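Acetylxylan esterase / glucomannan deacetylase (Cellvibrio japonicus, PDB 2WAA) removes acetyl groups from plant cell wall polysaccharides, hydrolysing the acetyl esters of xylan and glucomannan with equal efficiency. Local coordinates at residues 33-38 and 208-213; 37-42 and 181-186; 62-67 and 103-108. One frame throughout, in Å; residues are numbered along the deposited sequence.

Contact 1 (33-38 and 208-213)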
ATOM      1  N   SER A  33      13.193   9.106  13.725  1.00 10.23           N
ATOM      2  CA  SER A  33      12.526   9.342  12.433  1.00  8.83           C
ATOM      3  C   SER A  33      11.876   8.031  11.968  1.00  8.69           C
ATOM      4  O   SER A  33      12.221   6.940  12.481  1.00  8.21           O
ATOM      5  CB  SER A  33      13.519   9.887  11.398  1.00 10.10           C
ATOM      6  OG  SER A  33      14.531   8.915  11.144  1.00 11.15           O
ATOM      7  N   LEU A  34      10.948   8.130  11.007  1.00  7.43           N
ATOM      8  CA  LEU A  34      10.347   6.955  10.355  1.00  7.05           C
ATOM      9  C   LEU A  34      10.719   6.966   8.899  1.00  7.05           C
ATOM     10  O   LEU A  34      10.701   8.004   8.230  1.00  6.32           O
ATOM     11  CB  LEU A  34       8.812   7.006  10.439  1.00  6.96           C
ATOM     12  CG  LEU A  34       8.263   6.987  11.855  1.00  7.31           C
ATOM     13  CD1 LEU A  34       6.702   7.109  11.657  1.00  8.84           C
ATOM     14  CD2 LEU A  34       8.705   5.696  12.515  1.00  8.89           C
ATOM     15  N   THR A  35      11.024   5.771   8.399  1.00  7.46           N
ATOM     16  CA  THR A  35      11.309   5.602   6.978  1.00  7.60           C
ATOM     17  C   THR A  35      10.342   4.566   6.411  1.00  6.46           C
ATOM     18  O   THR A  35      10.027   3.576   7.081  1.00  7.60           O
ATOM     19  CB  THR A  35      12.790   5.176   6.764  1.00  8.10           C
ATOM     20  OG1 THR A  35      13.648   6.181   7.323  1.00 11.77           O
ATOM     21  CG2 THR A  35      13.101   5.100   5.281  1.00  6.97           C
ATOM     22  N   PHE A  36       9.877   4.826   5.199  1.00  8.03           N
ATOM     23  CA  PHE A  36       8.929   3.939   4.573  1.00  7.63           C
ATOM     24  C   PHE A  36       9.076   3.900   3.067  1.00  8.10           C
ATOM     25  O   PHE A  36       9.560   4.859   2.433  1.00  7.96           O
ATOM     26  CB  PHE A  36       7.491   4.333   4.990  1.00  6.81           C
ATOM     27  CG  PHE A  36       7.209   5.811   4.938  1.00  8.16           C
ATOM     28  CD1 PHE A  36       6.666   6.408   3.792  1.00  8.75           C
ATOM     29  CD2 PHE A  36       7.493   6.611   6.044  1.00  6.57           C
ATOM     30  CE1 PHE A  36       6.421   7.768   3.731  1.00 10.33           C
ATOM     31  CE2 PHE A  36       7.234   7.996   6.010  1.00  9.33           C
ATOM     32  CZ  PHE A  36       6.698   8.570   4.836  1.00 10.87           C
ATOM     33  N   GLY A  37       8.659   2.759   2.493  1.00  7.60           N
ATOM     34  CA  GLY A  37       8.822   2.521   1.078  1.00  7.07           C
ATOM     35  C   GLY A  37       7.542   2.035   0.390  1.00  6.69           C
ATOM     36  O   GLY A  37       7.388   2.263  -0.798  1.00  7.52           O
ATOM     37  N   TYR A  38       6.673   1.322   1.102  1.00  7.23           N
ATOM     38  CA  TYR A  38       5.450   0.821   0.458  1.00  7.53           C
ATOM     39  C   TYR A  38       4.467   1.956   0.209  1.00  7.01           C
ATOM     40  O   TYR A  38       4.447   2.918   0.950  1.00  7.83           O
ATOM     41  CB  TYR A  38       4.787  -0.276   1.293  1.00  6.59           C
ATOM     42  CG  TYR A  38       5.538  -1.577   1.200  1.00  7.05           C
ATOM     43  CD1 TYR A  38       5.580  -2.302  -0.003  1.00  6.36           C
ATOM     44  CD2 TYR A  38       6.245  -2.070   2.296  1.00  7.64           C
ATOM     45  CE1 TYR A  38       6.286  -3.491  -0.088  1.00  7.05           C
ATOM     46  CE2 TYR A  38       6.955  -3.296   2.207  1.00  8.26           C
ATOM     47  CZ  TYR A  38       6.979  -3.970   1.005  1.00  8.45           C
ATOM     48  OH  TYR A  38       7.644  -5.195   0.890  1.00  9.62           O
ATOM     49  N   PHE A 208       9.641  -7.873   4.416  1.00  9.74           N
ATOM     50  CA  PHE A 208      10.497  -6.696   4.601  1.00  9.47           C
ATOM     51  C   PHE A 208       9.696  -5.501   5.022  1.00  9.99           C
ATOM     52  O   PHE A 208       8.605  -5.255   4.508  1.00  9.16           O
ATOM     53  CB  PHE A 208      11.158  -6.338   3.260  1.00 10.99           C
ATOM     54  CG  PHE A 208      12.035  -7.428   2.690  1.00 12.11           C
ATOM     55  CD1 PHE A 208      12.648  -8.344   3.538  1.00 18.13           C
ATOM     56  CD2 PHE A 208      12.296  -7.469   1.326  1.00 15.98           C
ATOM     57  CE1 PHE A 208      13.499  -9.329   3.008  1.00 21.76           C
ATOM     58  CE2 PHE A 208      13.140  -8.466   0.796  1.00 17.87           C
ATOM     59  CZ  PHE A 208      13.732  -9.361   1.625  1.00 17.66           C
ATOM     60  N   THR A 209      10.244  -4.691   5.917  1.00  8.84           N
ATOM     61  CA  THR A 209       9.529  -3.467   6.244  1.00  9.37           C
ATOM     62  C   THR A 209       9.535  -2.493   5.062  1.00  9.74           C
ATOM     63  O   THR A 209       8.556  -1.746   4.810  1.00  8.90           O
ATOM     64  CB  THR A 209      10.235  -2.794   7.427  1.00  8.90           C
ATOM     65  OG1 THR A 209      10.157  -3.680   8.553  1.00  8.80           O
ATOM     66  CG2 THR A 209       9.571  -1.456   7.777  1.00  9.12           C
ATOM     67  N   LEU A 210      10.685  -2.433   4.392  1.00  9.86           N
ATOM     68  CA  LEU A 210      10.829  -1.647   3.160  1.00 11.66           C
ATOM     69  C   LEU A 210      12.078  -2.162   2.465  1.00 11.83           C
ATOM     70  O   LEU A 210      12.867  -2.845   3.098  1.00 11.88           O
ATOM     71  CB  LEU A 210      11.024  -0.163   3.499  1.00 11.58           C
ATOM     72  CG  LEU A 210      12.143   0.209   4.522  1.00 14.84           C
ATOM     73  CD1 LEU A 210      13.551   0.016   3.982  1.00 21.13           C
ATOM     74  CD2 LEU A 210      11.983   1.678   4.994  1.00 16.44           C
ATOM     75  N   GLY A 211      12.278  -1.826   1.192  1.00 12.08           N
ATOM     76  CA  GLY A 211      13.496  -2.220   0.493  1.00 14.36           C
ATOM     77  C   GLY A 211      13.505  -3.681   0.102  1.00 14.93           C
ATOM     78  O   GLY A 211      12.617  -4.432   0.483  1.00 15.68           O
ATOM     79  N   ASP A 212      14.501  -4.133  -0.645  1.00 16.24           N
ATOM     80  CA  ASP A 212      14.546  -5.581  -0.823  1.00 18.48           C
ATOM     81  C   ASP A 212      15.939  -6.187  -0.910  1.00 20.70           C
ATOM     82  O   ASP A 212      16.097  -7.332  -1.418  1.00 20.27           O
ATOM     83  CB  ASP A 212      13.715  -6.036  -2.034  1.00 18.35           C
ATOM     84  CG  ASP A 212      14.322  -5.588  -3.333  1.00 18.92           C
ATOM     85  OD1 ASP A 212      15.223  -4.712  -3.303  1.00 16.16           O
ATOM     86  OD2 ASP A 212      13.904  -6.108  -4.363  1.00 17.53           O
ATOM     87  N   THR A 213      16.934  -5.470  -0.396  1.00 23.07           N
ATOM     88  CA  THR A 213      18.318  -6.020  -0.439  1.00 26.89           C
ATOM     89  C   THR A 213      18.578  -7.009   0.686  1.00 27.76           C
ATOM     90  O   THR A 213      17.692  -7.328   1.501  1.00 27.04           O
ATOM     91  CB  THR A 213      19.366  -4.925  -0.284  1.00 26.76           C
ATOM     92  OG1 THR A 213      19.287  -4.384   1.050  1.00 29.69           O
ATOM     93  CG2 THR A 213      19.158  -3.832  -1.352  1.00 30.11           C
TER
HETATM   94  O   HOH W   1       7.383   0.688   4.044  1.00  7.16           O

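Contact 2 (37-42 and 181-186). With ACT (acetate ion), chain C.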
ATOM      1  N   GLY A  37       8.659   2.759   2.493  1.00  7.60           N
ATOM      2  CA  GLY A  37       8.822   2.521   1.078  1.00  7.07           C
ATOM      3  C   GLY A  37       7.542   2.035   0.390  1.00  6.69           C
ATOM      4  O   GLY A  37       7.388   2.263  -0.798  1.00  7.52           O
ATOM      5  N   TYR A  38       6.673   1.322   1.102  1.00  7.23           N
ATOM      6  CA  TYR A  38       5.450   0.821   0.458  1.00  7.53           C
ATOM      7  C   TYR A  38       4.467   1.956   0.209  1.00  7.01           C
ATOM      8  O   TYR A  38       4.447   2.918   0.950  1.00  7.83           O
ATOM      9  CB  TYR A  38       4.787  -0.276   1.293  1.00  6.59           C
ATOM     10  CG  TYR A  38       5.538  -1.577   1.200  1.00  7.05           C
ATOM     11  CD1 TYR A  38       5.580  -2.302  -0.003  1.00  6.36           C
ATOM     12  CD2 TYR A  38       6.245  -2.070   2.296  1.00  7.64           C
ATOM     13  CE1 TYR A  38       6.286  -3.491  -0.088  1.00  7.05           C
ATOM     14  CE2 TYR A  38       6.955  -3.296   2.207  1.00  8.26           C
ATOM     15  CZ  TYR A  38       6.979  -3.970   1.005  1.00  8.45           C
ATOM     16  OH  TYR A  38       7.644  -5.195   0.890  1.00  9.62           O
ATOM     17  N   PRO A  39       3.644   1.858  -0.848  1.00  6.90           N
ATOM     18  CA  PRO A  39       2.688   2.967  -1.093  1.00  6.70           C
ATOM     19  C   PRO A  39       1.531   2.887  -0.078  1.00  5.80           C
ATOM     20  O   PRO A  39       1.330   1.826   0.539  1.00  6.42           O
ATOM     21  CB  PRO A  39       2.130   2.654  -2.494  1.00  6.98           C
ATOM     22  CG  PRO A  39       2.253   1.138  -2.587  1.00  7.25           C
ATOM     23  CD  PRO A  39       3.551   0.785  -1.859  1.00  7.02           C
ATOM     24  N   GLY A  40       0.866   4.013   0.172  1.00  6.08           N
ATOM     25  CA  GLY A  40      -0.308   4.044   1.052  1.00  7.16           C
ATOM     26  C   GLY A  40       0.002   4.257   2.541  1.00  8.46           C
ATOM     27  O   GLY A  40      -0.936   4.385   3.358  1.00  8.94           O
ATOM     28  N   VAL A  41       1.292   4.231   2.897  1.00  8.54           N
ATOM     29  CA  VAL A  41       1.700   4.507   4.274  1.00  8.70           C
ATOM     30  C   VAL A  41       1.169   5.911   4.595  1.00  8.76           C
ATOM     31  O   VAL A  41       1.415   6.868   3.847  1.00  9.24           O
ATOM     32  CB  VAL A  41       3.206   4.442   4.458  1.00  9.44           C
ATOM     33  CG1 VAL A  41       3.597   4.930   5.892  1.00 10.48           C
ATOM     34  CG2 VAL A  41       3.702   2.978   4.183  1.00  7.20           C
ATOM     35  N   SER A  42       0.426   6.000   5.696  1.00  8.38           N
ATOM     36  CA  SER A  42      -0.306   7.201   6.018  0.50  7.12           C
ATOM     37  C   SER A  42       0.039   7.639   7.455  1.00  7.57           C
ATOM     38  O   SER A  42      -0.143   6.843   8.403  1.00  7.60           O
ATOM     39  CB  SER A  42      -1.797   6.887   5.894  0.50  7.01           C
ATOM     40  OG  SER A  42      -2.167   6.586   4.545  0.50  2.04           O
ATOM     41  N   LEU A 181      -0.614  -1.852   2.172  1.00  6.81           N
ATOM     42  CA  LEU A 181      -0.318  -2.354   0.828  1.00  6.46           C
ATOM     43  C   LEU A 181       1.126  -2.914   0.858  1.00  6.30           C
ATOM     44  O   LEU A 181       2.077  -2.198   1.286  1.00  7.27           O
ATOM     45  CB  LEU A 181      -0.410  -1.207  -0.179  1.00  6.67           C
ATOM     46  CG  LEU A 181      -1.723  -0.433  -0.181  1.00  5.85           C
ATOM     47  CD1 LEU A 181      -1.680   0.663  -1.270  1.00  6.62           C
ATOM     48  CD2 LEU A 181      -2.994  -1.351  -0.382  1.00  6.09           C
ATOM     49  N   VAL A 182       1.304  -4.183   0.477  1.00  6.06           N
ATOM     50  CA  VAL A 182       2.650  -4.797   0.475  1.00  5.57           C
ATOM     51  C   VAL A 182       2.760  -5.367  -0.931  1.00  6.50           C
ATOM     52  O   VAL A 182       2.256  -6.449  -1.214  1.00  7.14           O
ATOM     53  CB  VAL A 182       2.800  -5.864   1.592  1.00  7.68           C
ATOM     54  CG1 VAL A 182       4.113  -6.691   1.430  1.00  7.76           C
ATOM     55  CG2 VAL A 182       2.810  -5.160   2.958  1.00  6.82           C
ATOM     56  N   CYS A 183       3.371  -4.590  -1.815  1.00  7.21           N
ATOM     57  CA  CYS A 183       3.293  -4.845  -3.255  1.00  7.21           C
ATOM     58  C   CYS A 183       4.577  -4.296  -3.864  1.00  7.80           C
ATOM     59  O   CYS A 183       5.230  -3.409  -3.285  1.00  6.53           O
ATOM     60  CB  CYS A 183       2.060  -4.178  -3.854  1.00  7.41           C
ATOM     61  SG  CYS A 183       1.906  -2.419  -3.305  1.00 13.17           S
ATOM     62  N   TRP A 184       4.933  -4.802  -5.038  1.00  6.98           N
ATOM     63  CA  TRP A 184       6.144  -4.330  -5.721  1.00  7.80           C
ATOM     64  C   TRP A 184       5.916  -4.464  -7.214  1.00  7.90           C
ATOM     65  O   TRP A 184       5.680  -5.590  -7.722  1.00  9.06           O
ATOM     66  CB  TRP A 184       7.348  -5.183  -5.285  1.00  9.02           C
ATOM     67  CG  TRP A 184       8.677  -4.497  -5.519  1.00  9.39           C
ATOM     68  CD1 TRP A 184       9.197  -4.136  -6.713  1.00  8.82           C
ATOM     69  CD2 TRP A 184       9.639  -4.135  -4.529  1.00  8.54           C
ATOM     70  NE1 TRP A 184      10.435  -3.558  -6.552  1.00 10.09           N
ATOM     71  CE2 TRP A 184      10.716  -3.530  -5.202  1.00  8.74           C
ATOM     72  CE3 TRP A 184       9.677  -4.228  -3.134  1.00  9.38           C
ATOM     73  CZ2 TRP A 184      11.837  -3.051  -4.536  1.00 11.95           C
ATOM     74  CZ3 TRP A 184      10.790  -3.730  -2.464  1.00 11.47           C
ATOM     75  CH2 TRP A 184      11.856  -3.147  -3.171  1.00 10.56           C
ATOM     76  N   GLY A 185       5.988  -3.359  -7.939  1.00  8.03           N
ATOM     77  CA  GLY A 185       5.791  -3.447  -9.389  1.00  8.17           C
ATOM     78  C   GLY A 185       6.739  -4.410 -10.095  1.00  8.50           C
ATOM     79  O   GLY A 185       7.946  -4.470  -9.797  1.00  7.14           O
ATOM     80  N   GLY A 186       6.203  -5.115 -11.086  1.00  7.90           N
ATOM     81  CA  GLY A 186       7.007  -6.020 -11.903  1.00  7.92           C
ATOM     82  C   GLY A 186       7.299  -7.373 -11.269  1.00  8.33           C
ATOM     83  O   GLY A 186       7.780  -8.265 -11.966  1.00  7.52           O
TER
HETATM   84  C   ACT C1343       2.950  -4.951 -12.779  1.00 15.00           C
HETATM   85  O   ACT C1343       3.523  -4.192 -13.637  1.00 15.14           O
HETATM   86  OXT ACT C1343       3.545  -5.073 -11.683  1.00 13.71           O
HETATM   87  CH3 ACT C1343       1.647  -5.662 -13.029  1.00 15.63           C
HETATM   88  O   HOH W   2       0.730   0.562   2.964  1.00  6.73           O

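Contact 3 (62-67 and 103-108)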
ATOM      1  N   ASN A  62      12.916  11.001  -5.971  1.00  9.53           N
ATOM      2  CA  ASN A  62      11.962  10.575  -6.975  1.00  9.98           C
ATOM      3  C   ASN A  62      10.658  10.062  -6.333  1.00  9.86           C
ATOM      4  O   ASN A  62       9.930   9.269  -6.946  1.00 11.16           O
ATOM      5  CB  ASN A  62      12.652   9.455  -7.780  1.00  9.83           C
ATOM      6  CG  ASN A  62      12.002   9.195  -9.121  1.00 13.50           C
ATOM      7  OD1 ASN A  62      11.334  10.058  -9.670  1.00 15.50           O
ATOM      8  ND2 ASN A  62      12.262   7.992  -9.690  1.00 16.18           N
ATOM      9  N   SER A  63      10.400  10.485  -5.098  1.00  8.44           N
ATOM     10  CA  SER A  63       9.245   9.986  -4.303  1.00  7.97           C
ATOM     11  C   SER A  63       8.158  11.070  -4.105  1.00  7.64           C
ATOM     12  O   SER A  63       8.454  12.249  -3.882  1.00  8.75           O
ATOM     13  CB  SER A  63       9.692   9.504  -2.919  1.00  8.22           C
ATOM     14  OG  SER A  63      10.730   8.539  -3.017  1.00  9.62           O
ATOM     15  N   TRP A  64       6.892  10.659  -4.150  1.00  6.81           N
ATOM     16  CA  TRP A  64       5.807  11.618  -4.012  1.00  6.90           C
ATOM     17  C   TRP A  64       4.969  11.302  -2.791  1.00  6.97           C
ATOM     18  O   TRP A  64       4.752  10.111  -2.423  1.00  9.04           O
ATOM     19  CB  TRP A  64       4.865  11.553  -5.238  1.00  5.06           C
ATOM     20  CG  TRP A  64       5.517  12.110  -6.530  1.00  8.02           C
ATOM     21  CD1 TRP A  64       6.408  11.474  -7.373  1.00  9.16           C
ATOM     22  CD2 TRP A  64       5.288  13.417  -7.099  1.00  8.14           C
ATOM     23  NE1 TRP A  64       6.722  12.304  -8.424  1.00  9.28           N
ATOM     24  CE2 TRP A  64       6.053  13.496  -8.286  1.00  8.81           C
ATOM     25  CE3 TRP A  64       4.465  14.506  -6.740  1.00  8.22           C
ATOM     26  CZ2 TRP A  64       6.067  14.643  -9.092  1.00  8.78           C
ATOM     27  CZ3 TRP A  64       4.455  15.647  -7.544  1.00  6.88           C
ATOM     28  CH2 TRP A  64       5.262  15.715  -8.709  1.00  9.58           C
ATOM     29  N   ILE A  65       4.452  12.363  -2.193  1.00  7.47           N
ATOM     30  CA  ILE A  65       3.475  12.233  -1.126  1.00  6.42           C
ATOM     31  C   ILE A  65       2.254  13.116  -1.445  1.00  6.89           C
ATOM     32  O   ILE A  65       2.353  14.084  -2.224  1.00  8.19           O
ATOM     33  CB  ILE A  65       4.073  12.671   0.226  1.00  6.24           C
ATOM     34  CG1 ILE A  65       4.505  14.166   0.160  1.00  9.11           C
ATOM     35  CG2 ILE A  65       5.251  11.709   0.627  1.00  8.23           C
ATOM     36  CD1 ILE A  65       4.914  14.758   1.505  1.00  9.80           C
ATOM     37  N   ASP A  66       1.110  12.756  -0.840  1.00  7.00           N
ATOM     38  CA  ASP A  66      -0.051  13.657  -0.757  1.00  7.88           C
ATOM     39  C   ASP A  66      -0.130  14.234   0.653  1.00  8.32           C
ATOM     40  O   ASP A  66       0.162  13.549   1.627  1.00  8.21           O
ATOM     41  CB  ASP A  66      -1.378  12.901  -1.001  1.00  7.82           C
ATOM     42  CG  ASP A  66      -1.663  12.686  -2.517  1.00 12.30           C
ATOM     43  OD1 ASP A  66      -1.344  13.580  -3.321  1.00 16.93           O
ATOM     44  OD2 ASP A  66      -2.240  11.640  -2.873  1.00 18.66           O
ATOM     45  N   VAL A  67      -0.510  15.505   0.743  1.00  8.44           N
ATOM     46  CA  VAL A  67      -0.698  16.142   2.042  1.00  8.61           C
ATOM     47  C   VAL A  67      -2.159  16.604   2.018  1.00  8.35           C
ATOM     48  O   VAL A  67      -2.589  17.234   1.073  1.00  7.82           O
ATOM     49  CB  VAL A  67       0.211  17.377   2.228  1.00  9.21           C
ATOM     50  CG1 VAL A  67      -0.123  18.062   3.617  1.00 10.60           C
ATOM     51  CG2 VAL A  67       1.699  16.955   2.214  1.00  9.15           C
ATOM     52  N   HIS A 103       1.972   8.309   1.527  1.00  5.54           N
ATOM     53  CA  HIS A 103       3.011   7.979   0.552  1.00  6.26           C
ATOM     54  C   HIS A 103       2.338   7.530  -0.765  1.00  6.49           C
ATOM     55  O   HIS A 103       1.592   6.529  -0.783  1.00  6.89           O
ATOM     56  CB  HIS A 103       3.914   6.848   1.122  1.00  4.31           C
ATOM     57  CG  HIS A 103       5.177   6.600   0.339  1.00  7.05           C
ATOM     58  ND1 HIS A 103       5.728   5.344   0.203  1.00  7.66           N
ATOM     59  CD2 HIS A 103       5.984   7.437  -0.364  1.00  6.79           C
ATOM     60  CE1 HIS A 103       6.841   5.418  -0.522  1.00  8.31           C
ATOM     61  NE2 HIS A 103       7.022   6.678  -0.873  1.00  7.86           N
ATOM     62  N   ARG A 104       2.634   8.219  -1.871  1.00  6.22           N
ATOM     63  CA  ARG A 104       2.095   7.811  -3.183  1.00  7.20           C
ATOM     64  C   ARG A 104       3.023   6.845  -3.868  1.00  7.32           C
ATOM     65  O   ARG A 104       2.560   6.014  -4.648  1.00  8.29           O
ATOM     66  CB  ARG A 104       1.930   9.014  -4.126  1.00  7.00           C
ATOM     67  CG  ARG A 104       0.905  10.066  -3.612  1.00  8.13           C
ATOM     68  CD  ARG A 104       1.172  11.441  -4.288  1.00  6.35           C
ATOM     69  NE  ARG A 104       1.079  11.404  -5.748  1.00  7.91           N
ATOM     70  CZ  ARG A 104      -0.054  11.550  -6.435  1.00  9.84           C
ATOM     71  NH1 ARG A 104      -1.246  11.701  -5.822  1.00  7.36           N
ATOM     72  NH2 ARG A 104      -0.013  11.527  -7.783  1.00  6.16           N
ATOM     73  N   SER A 105       4.324   6.996  -3.634  1.00  7.58           N
ATOM     74  CA  SER A 105       5.349   6.179  -4.293  1.00  7.38           C
ATOM     75  C   SER A 105       5.443   4.759  -3.780  1.00  7.89           C
ATOM     76  O   SER A 105       4.881   4.440  -2.742  1.00  7.22           O
ATOM     77  CB  SER A 105       6.699   6.895  -4.228  1.00  7.67           C
ATOM     78  OG  SER A 105       6.662   7.942  -5.190  1.00  9.55           O
ATOM     79  N   GLU A 106       6.153   3.891  -4.514  1.00  7.14           N
ATOM     80  CA  GLU A 106       6.477   2.554  -3.982  1.00  6.83           C
ATOM     81  C   GLU A 106       7.998   2.404  -3.867  1.00  7.94           C
ATOM     82  O   GLU A 106       8.749   3.279  -4.251  1.00  8.08           O
ATOM     83  CB  GLU A 106       5.920   1.430  -4.876  1.00  7.21           C
ATOM     84  CG  GLU A 106       6.439   1.485  -6.317  1.00  8.37           C
ATOM     85  CD  GLU A 106       5.965   0.289  -7.143  1.00  8.04           C
ATOM     86  OE1 GLU A 106       6.566  -0.786  -6.976  1.00 10.22           O
ATOM     87  OE2 GLU A 106       4.979   0.432  -7.940  1.00 10.07           O
ATOM     88  N   ASN A 107       8.442   1.282  -3.332  1.00  7.86           N
ATOM     89  CA  ASN A 107       9.868   1.100  -2.993  1.00  7.68           C
ATOM     90  C   ASN A 107      10.899   1.392  -4.073  1.00  8.44           C
ATOM     91  O   ASN A 107      11.939   1.998  -3.768  1.00  8.22           O
ATOM     92  CB  ASN A 107      10.081  -0.315  -2.493  1.00  8.27           C
ATOM     93  CG  ASN A 107       9.703  -0.476  -1.011  1.00  7.30           C
ATOM     94  OD1 ASN A 107      10.471  -0.071  -0.163  1.00 10.32           O
ATOM     95  ND2 ASN A 107       8.551  -1.133  -0.708  1.00  9.40           N
ATOM     96  N   TRP A 108      10.660   0.976  -5.325  1.00  8.01           N
ATOM     97  CA  TRP A 108      11.688   1.218  -6.319  1.00  8.51           C
ATOM     98  C   TRP A 108      11.862   2.706  -6.599  1.00  9.07           C
ATOM     99  O   TRP A 108      12.939   3.118  -7.067  1.00  7.94           O
ATOM    100  CB  TRP A 108      11.526   0.372  -7.608  1.00  9.08           C
ATOM    101  CG  TRP A 108      10.392   0.741  -8.560  1.00  7.21           C
ATOM    102  CD1 TRP A 108       9.201   0.071  -8.695  1.00  9.26           C
ATOM    103  CD2 TRP A 108      10.369   1.784  -9.529  1.00  9.00           C
ATOM    104  NE1 TRP A 108       8.435   0.656  -9.674  1.00  9.80           N
ATOM    105  CE2 TRP A 108       9.134   1.697 -10.213  1.00  9.44           C
ATOM    106  CE3 TRP A 108      11.281   2.769  -9.912  1.00 10.08           C
ATOM    107  CZ2 TRP A 108       8.772   2.581 -11.241  1.00 10.47           C
ATOM    108  CZ3 TRP A 108      10.916   3.668 -10.942  1.00 12.14           C
ATOM    109  CH2 TRP A 108       9.653   3.563 -11.574  1.00 11.79           C
TER
HETATM  110  O   HOH W   3      13.921   6.101  -8.401  1.00 21.25           O
HETATM  111  O   HOH W   4       9.293   6.480  -2.384  1.00 10.67           O

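Contact 1 (33-38 and 208-213)
L210 reaches across to T35 in the middle of strand 34-36 through one methyl group, while Y38 turns a ring edge toward the backbone just before that leucine. L210 CD2 lies 3.4 Å from T35 O and 3.6 Å from T35 CG2, so it meets both the strand backbone and a methyl, and the two side chains run at a slant to each other. The CG of L210 stands between its own backbone N and carbonyl carbon (chi1 52°), a crowded position that carries the isobutyl group out to the strand. On the threonine, CG2 lies anti to the backbone N and faces the leucine; OG1 is used elsewhere, hydrogen-bonded to T113.

The Y38 ring works by its rim. CE2 is 3.4 Å from F208 O, which lies in the ring plane, and equally 3.4 Å from T209 O, also near that plane. These are C-H to carbonyl contacts, with the hydroxyl beyond them hydrogen-bonded to F205 O. F208 O has a stronger partner as well, R25 NH1.

Between the leucine and the tyrosine sits a water that accepts from G37 N at 2.9 Å and donates to T209 O at 2.8 Å. The contact joins the carbohydrate esterase 2 N-terminal region to the loop following helix 202-205 in the GDSL-like region. Its chemistry implies a junction made largely of methyl and ring-edge contacts, in which a water satisfies two backbone groups that do not meet directly.

Contact 2 (37-42 and 181-186)
L181 N donates to a water at 2.9 Å, and that water probably passes a proton on to P39 O, 2.8 Å away, bridging the two backbones. P39 is a corner of the type II beta turn from Y38 to V41, and L181 belongs to strand 177-183, an outermost strand of the parallel sheet in the SGNH (GDSL-like) hydrolase fold. The turn thus packs against the edge strand of the central parallel sheet, inside the molecule. L181 CB rests 3.6 Å from P39 O, and the proline ring adds an apolar contact, its CG lying 3.6 Å from C183 SG. That sulfur is disulfide-bonded to C144; chi1 of C183 (48°) places it on the side of the proline.

The Y38 ring lies obliquely over V182. One face receives V182 CA in a CH-pi contact, 4.2 Å from the ring centroid, while C183 O approaches the ring edge in plane. Farther along lies an acetate ion, probably from the crystallisation liquor, bonded to G186 N, S141 N, N236 ND2 and H316; the first three are consistent with an SGNH oxyanion hole. G186 N donates to its OXT at 2.7 Å, nearly straight at 173°.

Contact 3 (62-67 and 103-108)
I65 and H103 face each other as an antiparallel, non-hydrogen-bonded pair, their CA atoms 4.6 Å apart, at the point where strand 94-103 gives way to a loop. Beyond the pair, R104 N donates to W64 O at 2.9 Å, and S105 N adds a weak bond to the same oxygen. The hydroxyl of S105 takes the place of a backbone acceptor: W64 N donates to S105 OG at 2.9 Å, an oxygen also hydrogen-bonded to H109 ND1.

R104 runs alongside strand 63-69, and a bend at chi3 (59°) brings its guanidinium over to D66. NH1 meets OD2 on the syn side at 3.1 Å, with OD2 in the guanidinium plane; the second bond, to OD1, is weak. Carboxylate and guanidinium planes stand 71° apart, and W64 CB lies at the guanidinium edge. H103 NE2 and S63 OG share a water, 2.7 Å and 2.6 Å away, while H103 ND1 bonds to Y38 O.

D66 OD1 also bonds to S76 OG, OD2 pairs with R164 and R104 with D149, extending the buried charges into the GDSL-like region. The pairing ends the antiparallel ladder of strands 63-69 and 94-103 in the two-sheet carbohydrate esterase 2 N-terminal beta domain.

Overall arrangement
Followed from the N terminus, the chain leaves strand 34-36 and forms the turn 38-41, so contacts 1 and 2 set out from the same stretch and share G37 and Y38. Contact 3 closes first, joining 62-67 to 103-108 within the N-terminal beta domain. Contact 2 closes next, at 181-186, making the shorter of the two long loops, and contact 1 last, at 208-213; contact 3 is nested in both. Contacts 1 and 2 tie the N-terminal domain to the GDSL-like catalytic region. H103 of contact 3 bonds by its backbone to G40 and V41 of contact 2, N107 OD1 reaches G211 N, and W184 of contact 2 packs against G211 and D212 of contact 1.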